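Local structure of TerD domain-containing protein (Streptomyces coelicolor A3, 2QZ7) at residues F144-A148 with E170-G174; G110-Q115 with A150-T154. The protein is of unknown function but belongs to the TerD family, whose relatives are linked to tellurium resistance, and carries bound sodium ions in the crystal. All coordinates share one frame; numbering follows the deposited sequence.

Overall arrangement
Of the four segments, 110-115 comes first, at the end of strand 104-113. After it the chain runs through a loop and the paired strands 129-134 and 137-142, which belong to the other five-stranded sheet, and returns by the loop holding 144-148. Contact 2 closes this excursion where 150-154 enters strand 152-160 beside strand 104-113. Strand 166-175 follows as an edge strand of the same sheet, and contact 1 ties its residues 170-174 back to the 144-148 loop. The two contacts cross along the chain. They also touch, with centres 10 Å apart, through T154 OG1 and A171 O. Contact 2 joins strands within one sheet; contact 1 joins that sheet's edge to the connection arriving from the other.

Contact 1: F144-A148 with E170-G174; sequences FERVA and EAVRG
R146 reaches E170 with both terminal nitrogens of its guanidinium, and both meet the same carboxylate oxygen. NH1 lies 3.0 Å from E170 OE1, nearly in line with that oxygen's C-O bond, whereas NH2, 2.9 Å from OE1, comes from above the carboxylate plane. OE1 sits almost in the guanidinium plane, so NH1 and NH2 grip it end-on, while the carboxylate plane is turned 83° from the guanidinium. The same NH2 has a second acidic partner in D142, which bridges R146 to the end of strand 137-142. A bend at chi3 (-60°) turns the guanidinium toward strand 166-175, where V172 CG1 lies over one face near its rim, and V172 CG2 comes 3.4 Å from R146 NH2. Next along, V147 provides the apolar half: its CG1 packs 3.3 Å from G174 N and 4.1 Å from V172 CG1. The turn is held by V147 N bonding to F144 O at 3.1 Å, while F144 N is taken by D142 OD1. Within the sheet, A171 O accepts from T154 OG1 of the neighbouring strand 152-160. The arrangement is a surface salt bridge with valine packing, fastening an inter-sheet loop to an edge strand of a TerD-domain beta sandwich.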
ATOM      1  N   PHE A 144      11.937   1.018   3.335  1.00 46.10           N
ATOM      2  CA  PHE A 144      11.651  -0.366   3.751  1.00 45.83           C
ATOM      3  C   PHE A 144      12.799  -1.059   4.496  1.00 46.46           C
ATOM      4  O   PHE A 144      12.858  -2.305   4.556  1.00 45.48           O
ATOM      5  CB  PHE A 144      11.185  -1.232   2.571  1.00 45.98           C
ATOM      6  CG  PHE A 144       9.964  -0.684   1.831  1.00 46.08           C
ATOM      7  CD1 PHE A 144       8.672  -0.978   2.274  1.00 45.33           C
ATOM      8  CD2 PHE A 144      10.124   0.099   0.688  1.00 44.56           C
ATOM      9  CE1 PHE A 144       7.542  -0.505   1.595  1.00 46.78           C
ATOM     10  CE2 PHE A 144       9.016   0.588  -0.004  1.00 45.68           C
ATOM     11  CZ  PHE A 144       7.718   0.276   0.449  1.00 47.62           C
ATOM     12  N   GLU A 145      13.687  -0.255   5.084  1.00 47.16           N
ATOM     13  CA  GLU A 145      14.837  -0.770   5.803  1.00 47.78           C
ATOM     14  C   GLU A 145      14.402  -1.588   7.009  1.00 48.48           C
ATOM     15  O   GLU A 145      15.012  -2.605   7.327  1.00 48.42           O
ATOM     16  CB  GLU A 145      15.761   0.370   6.231  1.00 48.54           C
ATOM     17  CG  GLU A 145      16.413   1.113   5.049  1.00 49.72           C
ATOM     18  CD  GLU A 145      15.677   2.410   4.658  1.00 52.02           C
ATOM     19  OE1 GLU A 145      14.484   2.604   5.043  1.00 49.87           O
ATOM     20  OE2 GLU A 145      16.323   3.242   3.964  1.00 53.27           O
ATOM     21  N   ARG A 146      13.326  -1.154   7.658  1.00 48.85           N
ATOM     22  CA  ARG A 146      12.826  -1.817   8.851  1.00 49.46           C
ATOM     23  C   ARG A 146      12.186  -3.169   8.565  1.00 48.86           C
ATOM     24  O   ARG A 146      11.992  -3.976   9.476  1.00 48.64           O
ATOM     25  CB  ARG A 146      11.825  -0.913   9.560  1.00 50.22           C
ATOM     26  CG  ARG A 146      12.499   0.112  10.466  1.00 52.43           C
ATOM     27  CD  ARG A 146      11.485   1.108  11.004  1.00 56.07           C
ATOM     28  NE  ARG A 146      10.790   1.860   9.944  1.00 57.57           N
ATOM     29  CZ  ARG A 146       9.690   2.571  10.162  1.00 56.04           C
ATOM     30  NH1 ARG A 146       9.170   2.610  11.381  1.00 57.45           N
ATOM     31  NH2 ARG A 146       9.123   3.254   9.185  1.00 56.19           N
ATOM     32  N   VAL A 147      11.848  -3.390   7.300  1.00 47.83           N
ATOM     33  CA  VAL A 147      11.158  -4.587   6.860  1.00 47.12           C
ATOM     34  C   VAL A 147      11.946  -5.259   5.721  1.00 47.11           C
ATOM     35  O   VAL A 147      11.349  -5.808   4.785  1.00 47.03           O
ATOM     36  CB  VAL A 147       9.637  -4.301   6.465  1.00 47.49           C
ATOM     37  CG1 VAL A 147       8.828  -3.921   7.704  1.00 46.79           C
ATOM     38  CG2 VAL A 147       9.498  -3.213   5.369  1.00 45.38           C
ATOM     39  N   ALA A 148      13.282  -5.224   5.827  1.00 46.57           N
ATOM     40  CA  ALA A 148      14.196  -5.787   4.814  1.00 46.10           C
ATOM     41  C   ALA A 148      13.911  -7.253   4.496  1.00 45.80           C
ATOM     42  O   ALA A 148      13.997  -7.658   3.332  1.00 45.78           O
ATOM     43  CB  ALA A 148      15.668  -5.621   5.240  1.00 46.21           C
ATOM     44  N   GLU A 170       1.395   6.253  10.547  1.00 45.01           N
ATOM     45  CA  GLU A 170       2.434   5.421  10.008  1.00 46.15           C
ATOM     46  C   GLU A 170       2.164   3.984  10.471  1.00 46.02           C
ATOM     47  O   GLU A 170       1.920   3.742  11.646  1.00 45.07           O
ATOM     48  CB  GLU A 170       3.797   5.888  10.491  1.00 45.90           C
ATOM     49  CG  GLU A 170       4.953   5.291   9.708  1.00 50.08           C
ATOM     50  CD  GLU A 170       6.286   5.518  10.380  1.00 55.50           C
ATOM     51  OE1 GLU A 170       6.989   4.513  10.644  1.00 58.87           O
ATOM     52  OE2 GLU A 170       6.617   6.686  10.675  1.00 56.79           O
ATOM     53  N   ALA A 171       2.186   3.033   9.540  1.00 45.29           N
ATOM     54  CA  ALA A 171       1.924   1.656   9.918  1.00 45.41           C
ATOM     55  C   ALA A 171       2.811   0.741   9.086  1.00 45.76           C
ATOM     56  O   ALA A 171       2.331  -0.081   8.287  1.00 45.76           O
ATOM     57  CB  ALA A 171       0.431   1.317   9.767  1.00 44.44           C
ATOM     58  N   VAL A 172       4.119   0.902   9.268  1.00 46.03           N
ATOM     59  CA  VAL A 172       5.107   0.096   8.539  1.00 46.13           C
ATOM     60  C   VAL A 172       5.300  -1.223   9.284  1.00 45.66           C
ATOM     61  O   VAL A 172       5.860  -1.253  10.375  1.00 44.42           O
ATOM     62  CB  VAL A 172       6.461   0.837   8.406  1.00 46.32           C
ATOM     63  CG1 VAL A 172       7.516  -0.037   7.658  1.00 46.66           C
ATOM     64  CG2 VAL A 172       6.270   2.165   7.710  1.00 46.33           C
ATOM     65  N   ARG A 173       4.841  -2.316   8.687  1.00 45.54           N
ATOM     66  CA  ARG A 173       4.874  -3.631   9.344  1.00 45.59           C
ATOM     67  C   ARG A 173       5.143  -4.663   8.261  1.00 45.17           C
ATOM     68  O   ARG A 173       4.500  -4.638   7.208  1.00 44.37           O
ATOM     69  CB  ARG A 173       3.519  -3.898  10.022  1.00 46.28           C
ATOM     70  CG  ARG A 173       3.311  -5.292  10.683  1.00 49.91           C
ATOM     71  CD  ARG A 173       1.824  -5.412  11.137  1.00 54.53           C
ATOM     72  NE  ARG A 173       1.342  -6.762  11.453  1.00 58.94           N
ATOM     73  CZ  ARG A 173       0.052  -7.140  11.414  1.00 62.01           C
ATOM     74  NH1 ARG A 173      -0.896  -6.281  11.033  1.00 61.90           N
ATOM     75  NH2 ARG A 173      -0.301  -8.392  11.746  1.00 60.43           N
ATOM     76  N   GLY A 174       6.093  -5.559   8.500  1.00 44.34           N
ATOM     77  CA  GLY A 174       6.437  -6.569   7.505  1.00 44.66           C
ATOM     78  C   GLY A 174       5.568  -7.822   7.551  1.00 44.96           C
ATOM     79  O   GLY A 174       5.082  -8.202   8.611  1.00 45.36           O
TER

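Contact 2: G110-Q115 with A150-T154; sequences GVAIHQ and ATAAT. With EDO (1,2-ethanediol), chain F.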
ATOM      1  N   GLY A 110      -0.300  -0.694   1.507  1.00 41.29           N
ATOM      2  CA  GLY A 110       0.991  -1.342   1.631  1.00 40.46           C
ATOM      3  C   GLY A 110       1.583  -1.642   0.255  1.00 41.79           C
ATOM      4  O   GLY A 110       1.060  -1.191  -0.793  1.00 41.22           O
ATOM      5  N   VAL A 111       2.687  -2.356   0.273  1.00 41.46           N
ATOM      6  CA  VAL A 111       3.419  -2.693  -0.919  1.00 41.84           C
ATOM      7  C   VAL A 111       3.755  -4.168  -0.836  1.00 42.47           C
ATOM      8  O   VAL A 111       4.251  -4.668   0.187  1.00 43.03           O
ATOM      9  CB  VAL A 111       4.682  -1.805  -1.092  1.00 42.25           C
ATOM     10  CG1 VAL A 111       5.586  -2.305  -2.257  1.00 40.33           C
ATOM     11  CG2 VAL A 111       4.298  -0.316  -1.334  1.00 40.97           C
ATOM     12  N   ALA A 112       3.468  -4.879  -1.920  1.00 42.94           N
ATOM     13  CA  ALA A 112       3.766  -6.307  -2.004  1.00 42.65           C
ATOM     14  C   ALA A 112       4.729  -6.649  -3.151  1.00 42.34           C
ATOM     15  O   ALA A 112       4.617  -6.091  -4.246  1.00 42.46           O
ATOM     16  CB  ALA A 112       2.461  -7.122  -2.138  1.00 42.22           C
ATOM     17  N   ILE A 113       5.655  -7.567  -2.889  1.00 41.93           N
ATOM     18  CA  ILE A 113       6.568  -8.077  -3.917  1.00 42.22           C
ATOM     19  C   ILE A 113       6.023  -9.384  -4.446  1.00 42.85           C
ATOM     20  O   ILE A 113       5.682 -10.270  -3.658  1.00 44.50           O
ATOM     21  CB  ILE A 113       8.019  -8.273  -3.356  1.00 42.32           C
ATOM     22  CG1 ILE A 113       8.496  -6.973  -2.676  1.00 44.07           C
ATOM     23  CG2 ILE A 113       8.990  -8.714  -4.456  1.00 40.05           C
ATOM     24  CD1 ILE A 113       9.718  -7.178  -1.768  1.00 41.92           C
ATOM     25  N   HIS A 114       5.940  -9.529  -5.768  1.00 43.24           N
ATOM     26  CA  HIS A 114       5.599 -10.838  -6.363  1.00 44.46           C
ATOM     27  C   HIS A 114       6.621 -11.924  -6.076  1.00 44.97           C
ATOM     28  O   HIS A 114       7.848 -11.691  -6.065  1.00 44.39           O
ATOM     29  CB  HIS A 114       5.224 -10.718  -7.839  1.00 44.05           C
ATOM     30  CG  HIS A 114       3.932  -9.974  -8.028  1.00 45.00           C
ATOM     31  ND1 HIS A 114       2.793 -10.560  -8.525  1.00 47.11           N
ATOM     32  CD2 HIS A 114       3.598  -8.696  -7.740  1.00 42.29           C
ATOM     33  CE1 HIS A 114       1.821  -9.671  -8.566  1.00 47.54           C
ATOM     34  NE2 HIS A 114       2.281  -8.533  -8.084  1.00 46.47           N
ATOM     35  N   GLN A 115       6.100 -13.119  -5.807  1.00 46.40           N
ATOM     36  CA  GLN A 115       6.916 -14.194  -5.284  1.00 47.22           C
ATOM     37  C   GLN A 115       7.067 -15.349  -6.271  1.00 48.90           C
ATOM     38  O   GLN A 115       7.677 -16.362  -5.942  1.00 49.44           O
ATOM     39  CB  GLN A 115       6.314 -14.705  -3.966  1.00 47.68           C
ATOM     40  CG  GLN A 115       6.318 -13.699  -2.828  1.00 44.30           C
ATOM     41  CD  GLN A 115       7.718 -13.213  -2.462  1.00 42.42           C
ATOM     42  OE1 GLN A 115       8.584 -14.002  -2.113  1.00 44.01           O
ATOM     43  NE2 GLN A 115       7.922 -11.891  -2.491  1.00 40.92           N
ATOM     44  N   ALA A 150      10.985  -8.815   4.645  1.00 43.24           N
ATOM     45  CA  ALA A 150       9.575  -9.042   4.328  1.00 42.30           C
ATOM     46  C   ALA A 150       9.328  -9.169   2.832  1.00 42.10           C
ATOM     47  O   ALA A 150      10.017  -8.547   2.036  1.00 40.96           O
ATOM     48  CB  ALA A 150       8.697  -7.904   4.911  1.00 42.27           C
ATOM     49  N   THR A 151       8.299  -9.932   2.465  1.00 42.01           N
ATOM     50  CA  THR A 151       7.857 -10.050   1.070  1.00 41.50           C
ATOM     51  C   THR A 151       6.811  -8.979   0.734  1.00 42.20           C
ATOM     52  O   THR A 151       6.567  -8.626  -0.424  1.00 41.02           O
ATOM     53  CB  THR A 151       7.222 -11.396   0.867  1.00 42.41           C
ATOM     54  OG1 THR A 151       6.128 -11.534   1.784  1.00 41.81           O
ATOM     55  CG2 THR A 151       8.276 -12.524   1.105  1.00 40.07           C
ATOM     56  N   ALA A 152       6.204  -8.453   1.780  1.00 41.89           N
ATOM     57  CA  ALA A 152       5.165  -7.460   1.648  1.00 42.70           C
ATOM     58  C   ALA A 152       5.157  -6.633   2.936  1.00 42.50           C
ATOM     59  O   ALA A 152       5.660  -7.096   3.971  1.00 43.04           O
ATOM     60  CB  ALA A 152       3.794  -8.132   1.383  1.00 42.18           C
ATOM     61  N   ALA A 153       4.619  -5.419   2.869  1.00 42.60           N
ATOM     62  CA  ALA A 153       4.552  -4.523   4.042  1.00 43.06           C
ATOM     63  C   ALA A 153       3.417  -3.525   3.988  1.00 43.22           C
ATOM     64  O   ALA A 153       3.198  -2.884   2.962  1.00 43.95           O
ATOM     65  CB  ALA A 153       5.876  -3.769   4.225  1.00 42.83           C
ATOM     66  N   THR A 154       2.732  -3.317   5.109  1.00 43.13           N
ATOM     67  CA  THR A 154       1.814  -2.152   5.189  1.00 43.04           C
ATOM     68  C   THR A 154       2.711  -0.937   5.372  1.00 43.56           C
ATOM     69  O   THR A 154       3.839  -1.091   5.885  1.00 42.51           O
ATOM     70  CB  THR A 154       0.823  -2.275   6.366  1.00 42.26           C
ATOM     71  OG1 THR A 154       1.549  -2.538   7.573  1.00 43.49           O
ATOM     72  CG2 THR A 154      -0.112  -3.430   6.098  1.00 42.00           C
TER
HETATM   73  C1  EDO F 196       2.100 -13.938  -7.784  1.00 49.60           C
HETATM   74  O1  EDO F 196       2.203 -13.251  -9.036  1.00 52.77           O
HETATM   75  C2  EDO F 196       3.320 -13.488  -7.042  1.00 44.15           C
HETATM   76  O2  EDO F 196       3.378 -14.086  -5.766  1.00 43.16           O
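Two neighbouring antiparallel strands of a five-stranded sheet, 104-113 and 152-160, pair here; the axes of their short segments approach to 4.5 Å, with chain directions 178° apart. V111 and A153 form a hydrogen-bonded pair: V111 N gives to A153 O and A153 N gives to V111 O, each at 2.8 Å. A non-hydrogen-bonded pair lies on either side. In A112 with A152 the methyls meet, CB to CB 3.9 Å, on the face packed by F182 of helix 179-185; in G110 with T154 the backbones draw close, CA to CA 3.7 Å. At the end of strand 104-113, I113 N bonds to T151 O at 2.8 Å, nearly along that carbonyl, and the I113 side chain rests against the same oxygen, CB 3.3 Å from T151 O. Q115 folds back through a bend at chi2 (-59°), and its NE2 gives to I113 O from above the carbonyl plane and to K120 O. The Q115 side chain crosses that of T151 at about a right angle, with NE2 3.5 Å from T151 CB; T151 OG1 turns to S177 O and F175 O. 1,2-Ethanediol, probably from the crystallisation liquor, hydrogen-bonds to H114 ND1 and Q115 N, while H114 NE2 is hydrogen-bonded to D45 OD2. Opposite F175 of strand 166-175, T151 and A152 share one position, a classic beta bulge starting an inner strand of this beta-sandwich sheet.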